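Local atomic coordinates of Bpsl2520 (Burkholderia pseudomallei K96243, PDB entry 6F03), a protein that is of unknown function but is a putative exported protein and secreted antigen of a pathogenic bacterium, assigned to the DUF2059 family. Residues Gln94-Val97 with Pro98-Lys102; Asp48-Ala52 with Ile53-Lys57. All blocks are in the same frame, centred on the assembly; numbering follows the deposited sequence.

Interaction 1 (Gln94-Val97 with Pro98-Lys102)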
# COMPACT_ATOMS: atom_id res chain seq x y z
N GLN B 94 23.40 -25.46 -2.71
CA GLN B 94 22.73 -25.68 -1.43
C GLN B 94 23.64 -25.31 -0.27
O GLN B 94 23.18 -24.76 0.73
CB GLN B 94 22.27 -27.14 -1.34
CG GLN B 94 21.27 -27.44 -0.25
CD GLN B 94 19.91 -26.81 -0.55
OE1 GLN B 94 19.50 -25.86 0.10
NE2 GLN B 94 19.23 -27.35 -1.56
N ALA B 95 24.95 -25.58 -0.41
CA ALA B 95 25.94 -25.25 0.61
C ALA B 95 26.29 -23.76 0.63
O ALA B 95 26.79 -23.28 1.65
CB ALA B 95 27.21 -26.07 0.39
N ALA B 96 26.05 -23.03 -0.46
CA ALA B 96 26.37 -21.61 -0.51
C ALA B 96 25.31 -20.75 0.16
O ALA B 96 25.58 -19.59 0.49
CB ALA B 96 26.56 -21.16 -1.97
N VAL B 97 24.11 -21.31 0.36
CA VAL B 97 23.02 -20.54 0.97
C VAL B 97 23.43 -19.90 2.28
O VAL B 97 23.17 -18.70 2.47
CB VAL B 97 21.77 -21.44 1.12
CG1 VAL B 97 20.78 -20.78 2.04
CG2 VAL B 97 21.17 -21.73 -0.25
N PRO B 98 24.07 -20.61 3.23
CA PRO B 98 24.36 -19.98 4.53
C PRO B 98 25.21 -18.73 4.42
O PRO B 98 24.89 -17.72 5.07
CB PRO B 98 25.10 -21.10 5.28
CG PRO B 98 24.61 -22.36 4.66
CD PRO B 98 24.39 -22.05 3.21
N THR B 99 26.27 -18.75 3.62
CA THR B 99 27.13 -17.58 3.50
C THR B 99 26.49 -16.48 2.65
O THR B 99 26.73 -15.29 2.89
CB THR B 99 28.48 -17.97 2.90
OG1 THR B 99 29.32 -16.81 2.88
CG2 THR B 99 28.31 -18.50 1.49
N LEU B 100 25.71 -16.85 1.63
CA LEU B 100 25.02 -15.83 0.86
C LEU B 100 24.00 -15.10 1.73
O LEU B 100 23.92 -13.87 1.71
CB LEU B 100 24.36 -16.45 -0.37
CG LEU B 100 25.30 -16.87 -1.49
CD1 LEU B 100 24.53 -17.60 -2.59
CD2 LEU B 100 26.06 -15.69 -2.07
N GLN B 101 23.24 -15.85 2.53
CA GLN B 101 22.33 -15.23 3.48
C GLN B 101 23.07 -14.28 4.42
O GLN B 101 22.51 -13.25 4.82
CB GLN B 101 21.61 -16.31 4.29
CG GLN B 101 20.55 -15.78 5.23
CD GLN B 101 19.28 -15.39 4.49
OE1 GLN B 101 18.70 -16.19 3.76
NE2 GLN B 101 18.85 -14.14 4.67
N LYS B 102 24.31 -14.60 4.79
CA LYS B 102 25.00 -13.83 5.81
C LYS B 102 25.75 -12.63 5.26
O LYS B 102 25.81 -11.58 5.92
CB LYS B 102 25.98 -14.74 6.58
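A96 and V97 carry the backbone link to the next turn, where L100 N donates to A96 O over 3.0 Å and Q101 N donates to V97 O over 2.9 Å, the second bond almost straight at 173°. Just before these bonds the pattern breaks, at P98 and T99. The proline nitrogen of P98 has no hydrogen to give, and its ring carbon CD comes to 3.1 Å from A95 O, with the carbonyl of Q94 also close by. This is a proline kink inside helix 90-111: the N of P98 and of T99 lack the usual bond to the carbonyl four residues back, and L100 N takes it up again. Beyond the kink the turn widens into a pi-type one, K102 N dividing itself weakly between the carbonyls of P98 and T99. The peptide link itself holds V97 CB and P98 CD close, 3.4 Å apart, and the two side chains cross at about a right angle. T99 sets OG1 anti to its backbone N (chi1 -176°), which leaves CG2 between N and the carbonyl carbon, 3.1 Å from A96 O. On the buried face, L100 CD1 reaches back to A96 CB at 4.1 Å; V195 of the second subunit packs on both residues, while L78 and L82 of helix 55-84 meet L100.

Interaction 2 (Asp48-Ala52 with Ile53-Lys57)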
# COMPACT_ATOMS: atom_id res chain seq x y z
N ASP B 48 2.13 26.47 -10.23
CA ASP B 48 1.68 27.06 -8.97
C ASP B 48 1.00 26.03 -8.06
O ASP B 48 1.19 26.06 -6.84
CB ASP B 48 0.76 28.25 -9.22
CG ASP B 48 1.53 29.48 -9.69
OD1 ASP B 48 2.78 29.47 -9.59
OD2 ASP B 48 0.89 30.47 -10.12
N LEU B 49 0.23 25.10 -8.63
CA LEU B 49 -0.39 24.08 -7.79
C LEU B 49 0.66 23.19 -7.14
O LEU B 49 0.58 22.89 -5.95
CB LEU B 49 -1.38 23.24 -8.60
CG LEU B 49 -2.08 22.15 -7.78
CD1 LEU B 49 -2.65 22.74 -6.54
CD2 LEU B 49 -3.19 21.49 -8.57
N LEU B 50 1.65 22.74 -7.92
CA LEU B 50 2.72 21.89 -7.39
C LEU B 50 3.47 22.58 -6.24
O LEU B 50 3.82 21.94 -5.25
CB LEU B 50 3.68 21.51 -8.51
CG LEU B 50 3.09 20.53 -9.56
CD1 LEU B 50 4.10 20.20 -10.65
CD2 LEU B 50 2.58 19.27 -8.88
N ASP B 51 3.73 23.88 -6.38
CA ASP B 51 4.34 24.63 -5.28
C ASP B 51 3.46 24.62 -4.03
O ASP B 51 3.95 24.46 -2.91
CB ASP B 51 4.61 26.06 -5.75
CG ASP B 51 5.28 26.91 -4.70
OD1 ASP B 51 6.46 26.63 -4.39
OD2 ASP B 51 4.61 27.86 -4.19
N ALA B 52 2.15 24.78 -4.19
CA ALA B 52 1.25 24.88 -3.04
C ALA B 52 1.10 23.55 -2.30
O ALA B 52 0.80 23.55 -1.10
CB ALA B 52 -0.13 25.40 -3.49
N ILE B 53 1.25 22.41 -2.99
CA ILE B 53 1.12 21.14 -2.28
C ILE B 53 2.49 20.62 -1.85
O ILE B 53 2.61 19.47 -1.41
CB ILE B 53 0.39 20.10 -3.15
CG1 ILE B 53 1.21 19.75 -4.40
CG2 ILE B 53 -0.99 20.63 -3.57
CD1 ILE B 53 0.58 18.60 -5.26
N ASP B 54 3.53 21.44 -1.99
CA ASP B 54 4.92 21.01 -1.75
C ASP B 54 5.23 19.71 -2.51
O ASP B 54 5.59 18.68 -1.94
CB ASP B 54 5.18 20.85 -0.24
CG ASP B 54 6.67 20.63 0.09
OD1 ASP B 54 7.53 20.80 -0.81
OD2 ASP B 54 6.98 20.29 1.26
N ALA B 55 5.12 19.79 -3.84
CA ALA B 55 5.33 18.59 -4.64
C ALA B 55 6.70 17.92 -4.43
O ALA B 55 6.75 16.69 -4.49
CB ALA B 55 5.11 18.92 -6.12
N PRO B 56 7.80 18.65 -4.19
CA PRO B 56 9.08 17.95 -3.97
C PRO B 56 9.06 17.01 -2.78
O PRO B 56 9.69 15.93 -2.80
CB PRO B 56 10.08 19.10 -3.76
CG PRO B 56 9.47 20.26 -4.51
CD PRO B 56 7.97 20.11 -4.29
N LYS B 57 8.34 17.38 -1.74
CA LYS B 57 8.21 16.48 -0.61
C LYS B 57 7.53 15.18 -1.04
O LYS B 57 7.95 14.09 -0.64
CB LYS B 57 7.43 17.18 0.50
CG LYS B 57 7.26 16.40 1.76
CD LYS B 57 6.27 17.14 2.63
CE LYS B 57 6.31 16.62 4.03
NZ LYS B 57 7.65 16.92 4.50
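Because the first torsion of I53 sets CG1 between its own backbone N and carbonyl carbon (chi1 65°), the side chain folds back over the last turn of helix 40-52, and CG1 lies 3.5 Å from L50 O. The same torsion turns the other branch, CG2, to L49, whose CD1 meets it at 4.0 Å, the two side chains crossing at a slant. L50 holds CG anti to its carbonyl carbon and lies alongside I53, both pointing the same way, so that its CD2 can touch the methyl of A55, CB, at 3.8 Å as well as I53 CD1.

Underneath these apolar contacts the backbone closes in a Schellman motif. It pairs a 6→1 bond from A55 N to L50 O, 2.9 Å long, with one from D54 N to D51 O over 3.2 Å. The two bonds differ in quality: A55 N sits only modestly out of the plane of the L50 carbonyl, whereas the D54 amide stands above the plane of the D51 carbonyl, 68° out of it. D54 itself is the C-prime residue, whose positive phi takes the chain out of the helix, and it also occupies the N-cap position of the next one. D54 thus belongs both to the motif that closes helix 40-52 and to the start of helix 55-84. The last alpha-helical bond, I53 N to L49 O, is bent to 144° at the hydrogen as the chain starts to leave the helix.

The apolar side of this junction is packed against two other helices of the same chain: L49 and I53 meet Y149 of helix 139-150 and Y133 of helix 119-136, while L50 rests on Y130 and A55 on Q129, both also of helix 119-136.

How the interactions relate
Interactions 1 and 2 illustrate two ways in which a mostly helical chain departs from straight alpha-helix: 94-102 bends helix 90-111 without ending it, while 48-57 stops helix 40-52 and passes through I53 and D54 into helix 55-84. They do not touch. Their centres are 47 Å apart and their nearest atoms about 31 Å, on opposite sides of the centre of the chain. Helix 55-84 joins them, beginning within interaction 2 and sending L78 and L82 to the side chains of interaction 1. Only interaction 1 meets the second subunit. An acetate ion, probably from the crystallisation liquor, lies about 3 Å from the side chain of D51 in interaction 2.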